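Local atomic coordinates of xylulose kinase (Bifidobacterium adolescentis ATCC 15703, PDB entry 3I8B), a protein that probably phosphorylates D-xylulose to D-xylulose 5-phosphate at the expense of ATP, as a member of the FGGY carbohydrate kinase family. Residues M77-N82 and A148-N153; A103-K108 and Y142-V147; K132-S137 and E211-L216; D206-E211 and G322-L327. One frame throughout, in Å; residues are numbered along the deposited sequence.

Contact 1: residues M77-N82 and A148-N153; sequences MVILDN and AWVAEN
M77, modelled as selenomethionine, reaches V150 on helix 143-153, and its side chain can be read atom by atom. CB faces the helix and packs beside T143 and K146, one turn and more before V150. With chi1 at 175° the chain runs on anti to the backbone N, which carries CG past I79 of its own segment, 3.9 Å from M77 CG to I79 CG2. Beyond it, M77 SE comes 3.8 Å from V150 CG2. A bend at chi3 (70°) then turns the terminal methyl back, so that M77 CE meets the same V150 branch, also at 3.8 Å. Strand 78-80 pairs antiparallel with strand 163-165 in the N-terminal FGGY domain, and this contact lays one side of that small ribbon against the helix. The other branch of V150 points to I79, V150 CG1 standing 4.4 Å from I79 CD1, a looser approach than that of the selenomethionine. V150 CG2 also abuts the edge of the W149 indole, in its plane. Over one face of that indole sits N153 ND2, offset toward the rim and held there by its hydrogen bond to W149 O (3.0 Å from ND2 to O).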
loop_
_atom_site.group_PDB
_atom_site.type_symbol
_atom_site.label_atom_id
_atom_site.label_comp_id
_atom_site.label_asym_id
_atom_site.label_seq_id
_atom_site.Cartn_x
_atom_site.Cartn_y
_atom_site.Cartn_z
HETATM N N MSE A 77 9.240 -6.351 7.246
HETATM C CA MSE A 77 9.768 -6.424 8.608
HETATM C C MSE A 77 11.296 -6.338 8.642
HETATM O O MSE A 77 11.977 -7.264 8.194
HETATM C CB MSE A 77 9.331 -7.734 9.291
HETATM C CG MSE A 77 9.948 -7.937 10.671
HETATM SE SE MSE A 77 10.146 -9.835 11.236
HETATM C CE MSE A 77 11.581 -10.382 9.986
ATOM N N VAL A 78 11.821 -5.239 9.185
ATOM C CA VAL A 78 13.251 -5.112 9.465
ATOM C C VAL A 78 13.507 -5.197 10.976
ATOM O O VAL A 78 13.104 -4.311 11.747
ATOM C CB VAL A 78 13.847 -3.779 8.942
ATOM C CG1 VAL A 78 15.361 -3.705 9.226
ATOM C CG2 VAL A 78 13.579 -3.610 7.446
ATOM N N ILE A 79 14.186 -6.250 11.406
ATOM C CA ILE A 79 14.513 -6.361 12.823
ATOM C C ILE A 79 16.001 -6.172 13.098
ATOM O O ILE A 79 16.859 -6.756 12.424
ATOM C CB ILE A 79 13.968 -7.659 13.479
ATOM C CG1 ILE A 79 14.348 -8.893 12.654
ATOM C CG2 ILE A 79 12.464 -7.578 13.642
ATOM C CD1 ILE A 79 14.001 -10.241 13.368
ATOM N N LEU A 80 16.280 -5.339 14.106
ATOM C CA LEU A 80 17.626 -4.931 14.480
ATOM C C LEU A 80 17.959 -5.403 15.880
ATOM O O LEU A 80 17.081 -5.411 16.767
ATOM C CB LEU A 80 17.729 -3.404 14.457
ATOM C CG LEU A 80 17.291 -2.714 13.174
ATOM C CD1 LEU A 80 17.375 -1.199 13.329
ATOM C CD2 LEU A 80 18.185 -3.220 12.042
ATOM N N ASP A 81 19.219 -5.783 16.089
ATOM C CA ASP A 81 19.681 -6.151 17.422
ATOM C C ASP A 81 20.167 -4.927 18.218
ATOM O O ASP A 81 20.062 -3.796 17.743
ATOM C CB ASP A 81 20.733 -7.278 17.357
ATOM C CG ASP A 81 22.055 -6.848 16.707
ATOM O OD1 ASP A 81 22.313 -5.637 16.518
ATOM O OD2 ASP A 81 22.862 -7.750 16.394
ATOM N N ASN A 82 20.680 -5.161 19.427
ATOM C CA ASN A 82 21.235 -4.116 20.294
ATOM C C ASN A 82 22.269 -3.237 19.617
ATOM O O ASN A 82 22.491 -2.102 20.034
ATOM C CB ASN A 82 21.935 -4.742 21.506
ATOM C CG ASN A 82 20.979 -5.207 22.558
ATOM O OD1 ASN A 82 21.348 -5.986 23.443
ATOM N ND2 ASN A 82 19.738 -4.740 22.483
ATOM N N ALA A 148 5.598 -12.659 14.295
ATOM C CA ALA A 148 5.020 -13.931 14.731
ATOM C C ALA A 148 5.734 -15.143 14.134
ATOM O O ALA A 148 6.049 -16.102 14.838
ATOM C CB ALA A 148 3.550 -13.982 14.378
ATOM N N TRP A 149 5.979 -15.097 12.832
ATOM C CA TRP A 149 6.602 -16.204 12.137
ATOM C C TRP A 149 8.012 -16.431 12.673
ATOM O O TRP A 149 8.452 -17.574 12.860
ATOM C CB TRP A 149 6.636 -15.940 10.625
ATOM C CG TRP A 149 7.308 -17.049 9.871
ATOM C CD1 TRP A 149 6.700 -18.093 9.234
ATOM C CD2 TRP A 149 8.719 -17.242 9.703
ATOM N NE1 TRP A 149 7.642 -18.918 8.672
ATOM C CE2 TRP A 149 8.890 -18.414 8.939
ATOM C CE3 TRP A 149 9.854 -16.519 10.103
ATOM C CZ2 TRP A 149 10.152 -18.892 8.580
ATOM C CZ3 TRP A 149 11.102 -16.993 9.755
ATOM C CH2 TRP A 149 11.242 -18.171 8.998
ATOM N N VAL A 150 8.723 -15.335 12.916
ATOM C CA VAL A 150 10.081 -15.415 13.431
ATOM C C VAL A 150 10.082 -16.000 14.843
ATOM O O VAL A 150 10.975 -16.773 15.201
ATOM C CB VAL A 150 10.783 -14.035 13.434
ATOM C CG1 VAL A 150 12.154 -14.148 14.087
ATOM C CG2 VAL A 150 10.911 -13.501 12.007
ATOM N N ALA A 151 9.089 -15.630 15.650
ATOM C CA ALA A 151 9.004 -16.188 17.002
ATOM C C ALA A 151 8.756 -17.689 16.927
ATOM O O ALA A 151 9.292 -18.461 17.721
ATOM C CB ALA A 151 7.910 -15.512 17.810
ATOM N N GLU A 152 7.952 -18.102 15.965
ATOM C CA GLU A 152 7.595 -19.515 15.853
ATOM C C GLU A 152 8.727 -20.350 15.249
ATOM O O GLU A 152 8.990 -21.467 15.694
ATOM C CB GLU A 152 6.298 -19.684 15.053
ATOM C CG GLU A 152 5.851 -21.130 14.846
ATOM C CD GLU A 152 5.528 -21.859 16.147
ATOM O OE1 GLU A 152 5.562 -23.115 16.152
ATOM O OE2 GLU A 152 5.251 -21.183 17.162
ATOM N N ASN A 153 9.416 -19.799 14.254
ATOM C CA ASN A 153 10.384 -20.577 13.501
ATOM C C ASN A 153 11.836 -20.333 13.844
ATOM O O ASN A 153 12.678 -21.192 13.582
ATOM C CB ASN A 153 10.160 -20.363 12.003
ATOM C CG ASN A 153 8.842 -20.942 11.539
ATOM O OD1 ASN A 153 8.740 -22.136 11.282
ATOM N ND2 ASN A 153 7.822 -20.098 11.438
#

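Contact 2: residues A103-K108 and Y142-V147; sequences AALIEK and YTLTKV
L105 meets L144 and T145 through apolar contacts, dividing its two methyl branches between them. L105 CD1 reaches T145 CG2 at 3.8 Å, the side chains crossing at about a right angle, while L105 CD2 lies 4.2 Å from L144 CD2. Both distances are ordinary van der Waals spacings; V220 of helix 214-225 touches both leucines, extending the same patch, and W130 touches L144. Helix 99-110 is thereby packed on the first turn of helix 143-153 within the N-terminal FGGY domain.

No hydrogen bond crosses between the two segments; the polar bonds lie at the start of helix 143-153. T145 OG1 donates to Y142 O at 2.7 Å, in the carbonyl plane with a C=O...donor angle of 151°, and also bonds S98 OG. T145 N reaches Y142 O at 3.0 Å, so two bonds from one residue grip the carbonyl of the N-cap Y142. A chi1 of 79° sets OG1 between the backbone N and carbonyl carbon and thus leaves CG2 for L105. With the side chain cut back to an alanine here, L105 CD1 would probably face a gap and Y142 O would lose its hydroxyl donor. The threonine is accordingly two-sided: its methyl serves the buried interhelical packing, while its hydroxyl ties down the helix start.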
loop_
_atom_site.group_PDB
_atom_site.type_symbol
_atom_site.label_atom_id
_atom_site.label_comp_id
_atom_site.label_asym_id
_atom_site.label_seq_id
_atom_site.Cartn_x
_atom_site.Cartn_y
_atom_site.Cartn_z
ATOM N N ALA A 103 -3.517 -16.326 10.057
ATOM C CA ALA A 103 -4.687 -17.125 10.429
ATOM C C ALA A 103 -4.802 -17.277 11.944
ATOM O O ALA A 103 -5.873 -17.081 12.522
ATOM C CB ALA A 103 -4.632 -18.494 9.765
ATOM N N ALA A 104 -3.686 -17.629 12.577
ATOM C CA ALA A 104 -3.650 -17.831 14.019
ATOM C C ALA A 104 -3.980 -16.555 14.813
ATOM O O ALA A 104 -4.678 -16.608 15.833
ATOM C CB ALA A 104 -2.288 -18.392 14.431
ATOM N N LEU A 105 -3.477 -15.408 14.353
ATOM C CA LEU A 105 -3.768 -14.132 15.017
ATOM C C LEU A 105 -5.265 -13.882 15.078
ATOM O O LEU A 105 -5.787 -13.399 16.080
ATOM C CB LEU A 105 -3.088 -12.965 14.282
ATOM C CG LEU A 105 -1.584 -12.834 14.495
ATOM C CD1 LEU A 105 -0.966 -11.910 13.450
ATOM C CD2 LEU A 105 -1.322 -12.324 15.899
ATOM N N ILE A 106 -5.946 -14.191 13.986
ATOM C CA ILE A 106 -7.390 -14.020 13.923
ATOM C C ILE A 106 -8.093 -14.928 14.944
ATOM O O ILE A 106 -8.938 -14.470 15.718
ATOM C CB ILE A 106 -7.934 -14.281 12.494
ATOM C CG1 ILE A 106 -7.516 -13.147 11.549
ATOM C CG2 ILE A 106 -9.460 -14.415 12.514
ATOM C CD1 ILE A 106 -7.555 -13.530 10.096
ATOM N N GLU A 107 -7.725 -16.207 14.950
ATOM C CA GLU A 107 -8.309 -17.164 15.895
ATOM C C GLU A 107 -8.005 -16.748 17.341
ATOM O O GLU A 107 -8.859 -16.845 18.226
ATOM C CB GLU A 107 -7.790 -18.573 15.619
ATOM C CG GLU A 107 -8.340 -19.204 14.331
ATOM C CD GLU A 107 -7.927 -20.672 14.140
ATOM O OE1 GLU A 107 -7.075 -21.186 14.898
ATOM O OE2 GLU A 107 -8.450 -21.317 13.214
ATOM N N LYS A 108 -6.791 -16.258 17.570
ATOM C CA LYS A 108 -6.375 -15.868 18.922
ATOM C C LYS A 108 -7.184 -14.700 19.491
ATOM O O LYS A 108 -7.616 -14.743 20.656
ATOM C CB LYS A 108 -4.882 -15.549 18.964
ATOM C CG LYS A 108 -4.357 -15.222 20.354
ATOM C CD LYS A 108 -4.240 -16.477 21.217
ATOM C CE LYS A 108 -3.649 -16.123 22.587
ATOM N NZ LYS A 108 -3.517 -17.320 23.460
ATOM N N TYR A 142 1.194 -8.336 6.512
ATOM C CA TYR A 142 1.398 -7.428 7.629
ATOM C C TYR A 142 2.558 -7.757 8.566
ATOM O O TYR A 142 2.863 -8.919 8.833
ATOM C CB TYR A 142 0.099 -7.236 8.409
ATOM C CG TYR A 142 -1.047 -6.764 7.550
ATOM C CD1 TYR A 142 -0.815 -6.143 6.321
ATOM C CD2 TYR A 142 -2.365 -6.923 7.966
ATOM C CE1 TYR A 142 -1.868 -5.708 5.529
ATOM C CE2 TYR A 142 -3.413 -6.487 7.194
ATOM C CZ TYR A 142 -3.164 -5.877 5.977
ATOM O OH TYR A 142 -4.227 -5.444 5.213
ATOM N N THR A 143 3.206 -6.692 9.048
ATOM C CA THR A 143 4.447 -6.791 9.792
ATOM C C THR A 143 4.332 -7.715 11.008
ATOM O O THR A 143 5.208 -8.540 11.246
ATOM C CB THR A 143 4.930 -5.390 10.272
ATOM O OG1 THR A 143 4.728 -4.425 9.227
ATOM C CG2 THR A 143 6.409 -5.438 10.661
ATOM N N LEU A 144 3.276 -7.543 11.794
ATOM C CA LEU A 144 3.093 -8.371 12.986
ATOM C C LEU A 144 3.151 -9.861 12.643
ATOM O O LEU A 144 3.672 -10.658 13.418
ATOM C CB LEU A 144 1.769 -8.056 13.686
ATOM C CG LEU A 144 1.546 -8.773 15.025
ATOM C CD1 LEU A 144 2.641 -8.399 16.039
ATOM C CD2 LEU A 144 0.168 -8.437 15.587
ATOM N N THR A 145 2.622 -10.240 11.482
ATOM C CA THR A 145 2.595 -11.661 11.116
ATOM C C THR A 145 4.006 -12.183 10.878
ATOM O O THR A 145 4.300 -13.339 11.186
ATOM C CB THR A 145 1.690 -11.961 9.906
ATOM O OG1 THR A 145 2.370 -11.617 8.691
ATOM C CG2 THR A 145 0.384 -11.174 10.015
ATOM N N LYS A 146 4.881 -11.313 10.368
ATOM C CA LYS A 146 6.281 -11.669 10.131
ATOM C C LYS A 146 7.004 -11.898 11.455
ATOM O O LYS A 146 7.759 -12.869 11.612
ATOM C CB LYS A 146 7.008 -10.566 9.351
ATOM C CG LYS A 146 6.334 -10.119 8.065
ATOM C CD LYS A 146 5.977 -11.306 7.149
ATOM C CE LYS A 146 5.638 -10.795 5.750
ATOM N NZ LYS A 146 5.107 -11.881 4.881
ATOM N N VAL A 147 6.764 -11.001 12.403
ATOM C CA VAL A 147 7.372 -11.114 13.721
ATOM C C VAL A 147 6.898 -12.396 14.388
ATOM O O VAL A 147 7.694 -13.126 14.957
ATOM C CB VAL A 147 7.047 -9.907 14.614
ATOM C CG1 VAL A 147 7.668 -10.095 16.013
ATOM C CG2 VAL A 147 7.540 -8.611 13.951
#

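Contact 3: residues K132-S137 and E211-L216; sequences KAVGSS and EYRRDL
The guanidinium of R213 meets A133 obliquely, with R213 NH1 3.7 Å from A133 CB. One of its faces is covered by L216 of its own segment, whose CD1 stands 4.1 Å above the plane and over its centre. At the edges lie the D215 carboxylate and a water. The grip on D215 is side-on and nearly flat: R213 NE donates to D215 OD1 at 2.9 Å (170°) and R213 NH2 to D215 OD2 at 2.7 Å (172°), each oxygen using its syn lone pair. This salt bridge fixes the rotation of the guanidinium and presents R213 NH1 to the water, 2.8 Å away. That water in turn donates to A133 O over 2.6 Å, linking the arginine to a backbone carbonyl in the last turn of helix 122-134.

V134 and L216 reach toward each other tip to tip, V134 CG1 to L216 CD1 at 4.1 Å. The R213 chain bends at chi2 and chi3, curling the guanidinium back over L216. A leucine in its place would probably leave the D215 carboxylate without its mate and the bridging water without the N-H it accepts from. In the N-terminal FGGY domain, the end of helix 122-134 thus meets the start of helix 214-225 over an apolar base; the arginine's charge is probably balanced by D215 in its own segment, and its polar link to A133 O passes through the water.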
loop_
_atom_site.group_PDB
_atom_site.type_symbol
_atom_site.label_atom_id
_atom_site.label_comp_id
_atom_site.label_asym_id
_atom_site.label_seq_id
_atom_site.Cartn_x
_atom_site.Cartn_y
_atom_site.Cartn_z
ATOM N N LYS A 132 -11.340 -3.251 14.454
ATOM C CA LYS A 132 -11.578 -2.238 15.483
ATOM C C LYS A 132 -10.304 -1.843 16.250
ATOM O O LYS A 132 -10.137 -0.684 16.616
ATOM C CB LYS A 132 -12.698 -2.670 16.449
ATOM C CG LYS A 132 -14.083 -2.758 15.797
ATOM C CD LYS A 132 -15.178 -3.204 16.788
ATOM C CE LYS A 132 -14.774 -4.500 17.501
ATOM N NZ LYS A 132 -15.895 -5.414 17.993
ATOM N N ALA A 133 -9.406 -2.802 16.474
ATOM C CA ALA A 133 -8.167 -2.550 17.213
ATOM C C ALA A 133 -7.161 -1.670 16.448
ATOM O O ALA A 133 -6.608 -0.717 17.006
ATOM C CB ALA A 133 -7.508 -3.884 17.617
ATOM N N VAL A 134 -6.920 -1.995 15.177
ATOM C CA VAL A 134 -5.855 -1.331 14.413
ATOM C C VAL A 134 -6.221 -0.994 12.965
ATOM O O VAL A 134 -5.373 -0.510 12.211
ATOM C CB VAL A 134 -4.557 -2.177 14.373
ATOM C CG1 VAL A 134 -3.975 -2.362 15.761
ATOM C CG2 VAL A 134 -4.812 -3.508 13.690
ATOM N N GLY A 135 -7.459 -1.276 12.564
ATOM C CA GLY A 135 -7.932 -0.923 11.232
ATOM C C GLY A 135 -8.004 -2.031 10.187
ATOM O O GLY A 135 -8.736 -1.892 9.191
ATOM N N SER A 136 -7.243 -3.115 10.372
ATOM C CA SER A 136 -7.187 -4.166 9.358
ATOM C C SER A 136 -7.168 -5.574 9.945
ATOM O O SER A 136 -6.620 -5.820 11.030
ATOM C CB SER A 136 -5.956 -4.007 8.447
ATOM O OG SER A 136 -5.795 -2.677 7.981
ATOM N N SER A 137 -7.757 -6.504 9.204
ATOM C CA SER A 137 -7.722 -7.911 9.573
ATOM C C SER A 137 -6.466 -8.596 9.007
ATOM O O SER A 137 -6.179 -8.479 7.805
ATOM C CB SER A 137 -8.993 -8.602 9.085
ATOM O OG SER A 137 -8.964 -9.975 9.414
ATOM N N GLU A 211 -1.473 5.149 18.813
ATOM C CA GLU A 211 -0.911 4.241 19.805
ATOM C C GLU A 211 -0.357 2.979 19.178
ATOM O O GLU A 211 -1.059 2.279 18.421
ATOM C CB GLU A 211 -1.987 3.812 20.817
ATOM C CG GLU A 211 -2.798 4.943 21.424
ATOM C CD GLU A 211 -2.126 5.561 22.636
ATOM O OE1 GLU A 211 -2.850 5.937 23.587
ATOM O OE2 GLU A 211 -0.878 5.667 22.641
ATOM N N TYR A 212 0.882 2.659 19.530
ATOM C CA TYR A 212 1.379 1.301 19.321
ATOM C C TYR A 212 0.723 0.352 20.317
ATOM O O TYR A 212 0.584 0.679 21.501
ATOM C CB TYR A 212 2.894 1.244 19.503
ATOM C CG TYR A 212 3.682 1.762 18.319
ATOM C CD1 TYR A 212 3.540 1.197 17.069
ATOM C CD2 TYR A 212 4.590 2.801 18.469
ATOM C CE1 TYR A 212 4.269 1.667 15.982
ATOM C CE2 TYR A 212 5.325 3.274 17.388
ATOM C CZ TYR A 212 5.159 2.704 16.153
ATOM O OH TYR A 212 5.904 3.168 15.079
ATOM N N ARG A 213 0.310 -0.814 19.824
ATOM C CA ARG A 213 -0.300 -1.854 20.638
ATOM C C ARG A 213 0.768 -2.898 20.973
ATOM O O ARG A 213 0.883 -3.930 20.315
ATOM C CB ARG A 213 -1.464 -2.488 19.872
ATOM C CG ARG A 213 -2.670 -1.570 19.736
ATOM C CD ARG A 213 -3.390 -1.408 21.085
ATOM N NE ARG A 213 -3.780 -2.708 21.648
ATOM C CZ ARG A 213 -4.964 -3.289 21.458
ATOM N NH1 ARG A 213 -5.909 -2.689 20.743
ATOM N NH2 ARG A 213 -5.214 -4.465 22.003
ATOM N N ARG A 214 1.560 -2.607 21.995
ATOM C CA ARG A 214 2.661 -3.475 22.373
ATOM C C ARG A 214 2.170 -4.811 22.916
ATOM O O ARG A 214 2.912 -5.783 22.930
ATOM C CB ARG A 214 3.584 -2.763 23.368
ATOM C CG ARG A 214 4.412 -1.643 22.717
ATOM C CD ARG A 214 5.129 -0.777 23.754
ATOM N NE ARG A 214 5.843 0.328 23.112
ATOM C CZ ARG A 214 7.083 0.236 22.634
ATOM N NH1 ARG A 214 7.760 -0.912 22.721
ATOM N NH2 ARG A 214 7.642 1.283 22.045
ATOM N N ASP A 215 0.916 -4.848 23.362
ATOM C CA ASP A 215 0.297 -6.104 23.793
ATOM C C ASP A 215 0.100 -7.098 22.637
ATOM O O ASP A 215 0.138 -8.313 22.839
ATOM C CB ASP A 215 -1.046 -5.845 24.499
ATOM C CG ASP A 215 -2.034 -5.076 23.628
ATOM O OD1 ASP A 215 -1.648 -4.045 23.028
ATOM O OD2 ASP A 215 -3.211 -5.491 23.559
ATOM N N LEU A 216 -0.137 -6.583 21.434
ATOM C CA LEU A 216 -0.315 -7.447 20.274
ATOM C C LEU A 216 1.041 -7.999 19.842
ATOM O O LEU A 216 1.125 -9.092 19.278
ATOM C CB LEU A 216 -1.018 -6.707 19.129
ATOM C CG LEU A 216 -2.401 -6.188 19.531
ATOM C CD1 LEU A 216 -3.009 -5.313 18.436
ATOM C CD2 LEU A 216 -3.324 -7.347 19.863
HETATM O O HOH W 1 -6.318 -0.163 19.560
#

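Contact 4: residues D206-E211 and G322-L327; sequences DAASNE and GHYLPL
A β-hairpin turn, linking strands 205-206 and 211-212, sets A207 and A208 against Y324 on strand 324-330, which belongs to the seven-stranded sheet of the C-terminal FGGY domain. The turn is closed by D206 and E211, bonded through their backbones in both directions, and N210 and E211 both face D206 in a G1 bulge. S209 N donates to D206 OD2 (3.1 Å) from above the carboxylate plane, which makes an Asx motif, and S209 OG adds a second bond to the same D206 OD2 (2.6 Å), using its anti lone pair.

Y324 comes to this turn with its hydroxyl end. Y324 CE1 lies 4.1 Å from A207 CB, which approaches the ring obliquely, and Y324 OH lies 3.5 Å from A208 CA, with A208 N near the ring plane at the edge. No direct hydrogen bond spans the two segments. Instead a water donates to A207 O (3.0 Å from the water to that oxygen) and pairs with Y324 OH at 3.1 Å. Chi1 at -63° puts CG anti to the carbonyl carbon and extends the ring toward the turn; R196 makes a cation-pi contact with the same ring.

Because the turn comes from the N-terminal domain and the tyrosine from the C-terminal one, the contact spans the two domains at the surface. A single water bridge and a few van der Waals touches make a light junction, consistent with the domain movements known for FGGY kinases.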
loop_
_atom_site.group_PDB
_atom_site.type_symbol
_atom_site.label_atom_id
_atom_site.label_comp_id
_atom_site.label_asym_id
_atom_site.label_seq_id
_atom_site.Cartn_x
_atom_site.Cartn_y
_atom_site.Cartn_z
ATOM N N ASP A 206 -2.267 1.810 16.041
ATOM C CA ASP A 206 -3.595 2.353 15.783
ATOM C C ASP A 206 -3.560 3.856 15.501
ATOM O O ASP A 206 -3.331 4.666 16.406
ATOM C CB ASP A 206 -4.545 2.063 16.943
ATOM C CG ASP A 206 -5.953 2.578 16.674
ATOM O OD1 ASP A 206 -6.578 2.141 15.679
ATOM O OD2 ASP A 206 -6.425 3.430 17.445
ATOM N N ALA A 207 -3.808 4.207 14.240
ATOM C CA ALA A 207 -3.722 5.591 13.754
ATOM C C ALA A 207 -4.727 6.518 14.421
ATOM O O ALA A 207 -4.395 7.650 14.771
ATOM C CB ALA A 207 -3.878 5.644 12.229
ATOM N N ALA A 208 -5.955 6.043 14.597
ATOM C CA ALA A 208 -6.981 6.846 15.244
ATOM C C ALA A 208 -6.513 7.365 16.602
ATOM O O ALA A 208 -6.737 8.527 16.935
ATOM C CB ALA A 208 -8.282 6.049 15.388
ATOM N N SER A 209 -5.854 6.515 17.383
ATOM C CA SER A 209 -5.412 6.928 18.711
ATOM C C SER A 209 -3.926 7.283 18.773
ATOM O O SER A 209 -3.428 7.704 19.812
ATOM C CB SER A 209 -5.756 5.868 19.764
ATOM O OG SER A 209 -5.174 4.620 19.439
ATOM N N ASN A 210 -3.226 7.123 17.658
ATOM C CA ASN A 210 -1.770 7.263 17.647
ATOM C C ASN A 210 -1.090 6.421 18.734
ATOM O O ASN A 210 -0.240 6.910 19.479
ATOM C CB ASN A 210 -1.350 8.735 17.754
ATOM C CG ASN A 210 0.122 8.945 17.450
ATOM O OD1 ASN A 210 0.696 8.265 16.598
ATOM N ND2 ASN A 210 0.745 9.889 18.147
ATOM N N GLU A 211 -1.473 5.149 18.813
ATOM C CA GLU A 211 -0.911 4.241 19.805
ATOM C C GLU A 211 -0.357 2.979 19.178
ATOM O O GLU A 211 -1.059 2.279 18.421
ATOM C CB GLU A 211 -1.987 3.812 20.817
ATOM C CG GLU A 211 -2.798 4.943 21.424
ATOM C CD GLU A 211 -2.126 5.561 22.636
ATOM O OE1 GLU A 211 -2.850 5.937 23.587
ATOM O OE2 GLU A 211 -0.878 5.667 22.641
ATOM N N GLY A 322 -2.479 13.375 7.114
ATOM C CA GLY A 322 -3.127 13.365 8.409
ATOM C C GLY A 322 -4.492 12.708 8.364
ATOM O O GLY A 322 -5.247 12.767 9.330
ATOM N N HIS A 323 -4.814 12.077 7.243
ATOM C CA HIS A 323 -6.128 11.467 7.096
ATOM C C HIS A 323 -6.078 9.952 6.908
ATOM O O HIS A 323 -5.184 9.285 7.427
ATOM C CB HIS A 323 -6.898 12.158 5.966
ATOM C CG HIS A 323 -7.119 13.613 6.222
ATOM N ND1 HIS A 323 -6.335 14.599 5.653
ATOM C CD2 HIS A 323 -8.010 14.254 7.016
ATOM C CE1 HIS A 323 -6.749 15.781 6.068
ATOM N NE2 HIS A 323 -7.762 15.600 6.899
ATOM N N TYR A 324 -7.028 9.413 6.149
ATOM C CA TYR A 324 -7.174 7.964 6.077
ATOM C C TYR A 324 -7.200 7.406 4.663
ATOM O O TYR A 324 -7.654 8.072 3.728
ATOM C CB TYR A 324 -8.376 7.519 6.917
ATOM C CG TYR A 324 -8.136 7.858 8.366
ATOM C CD1 TYR A 324 -7.457 6.972 9.203
ATOM C CD2 TYR A 324 -8.534 9.078 8.890
ATOM C CE1 TYR A 324 -7.191 7.291 10.522
ATOM C CE2 TYR A 324 -8.271 9.407 10.222
ATOM C CZ TYR A 324 -7.593 8.508 11.026
ATOM O OH TYR A 324 -7.331 8.809 12.344
ATOM N N LEU A 325 -6.681 6.185 4.537
ATOM C CA LEU A 325 -6.527 5.486 3.266
ATOM C C LEU A 325 -7.166 4.082 3.287
ATOM O O LEU A 325 -6.470 3.062 3.381
ATOM C CB LEU A 325 -5.037 5.374 2.915
ATOM C CG LEU A 325 -4.702 4.941 1.483
ATOM C CD1 LEU A 325 -4.843 6.131 0.561
ATOM C CD2 LEU A 325 -3.293 4.376 1.406
ATOM N N PRO A 326 -8.502 4.026 3.227
ATOM C CA PRO A 326 -9.150 2.726 3.005
ATOM C C PRO A 326 -8.611 2.125 1.720
ATOM O O PRO A 326 -8.659 2.771 0.677
ATOM C CB PRO A 326 -10.633 3.096 2.829
ATOM C CG PRO A 326 -10.623 4.599 2.532
ATOM C CD PRO A 326 -9.500 5.095 3.406
ATOM N N LEU A 327 -8.105 0.900 1.793
ATOM C CA LEU A 327 -7.411 0.305 0.665
ATOM C C LEU A 327 -7.976 -1.074 0.340
ATOM O O LEU A 327 -7.981 -1.963 1.190
ATOM C CB LEU A 327 -5.925 0.186 0.975
ATOM C CG LEU A 327 -5.094 -0.228 -0.235
ATOM C CD1 LEU A 327 -4.262 0.946 -0.706
ATOM C CD2 LEU A 327 -4.200 -1.401 0.142
HETATM O O HOH W 2 -4.772 10.291 13.403
#

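In the fold
Contacts 1 to 3 lie in the N-terminal FGGY domain and contact 4 crosses to the C-terminal one. They form a chain of neighbours: centres of contacts 1 and 2 are about 13 Å apart, joined by helix 143-153 and by M77 CB on K146 CB (3.7 Å). Contacts 2 and 3 (centres about 11 Å apart) touch through L144 CD1 and L216 O at 3.6 Å. Contacts 3 and 4, also about 11 Å between centres, share E211. The centres of contacts 1 and 4 are about 25 Å apart. The side chains of M77 and T145 lie about 7 and 8 Å from that of H75, a predicted substrate residue, while the side chain of I79 is about 10 Å from that of L192, a magnesium ligand.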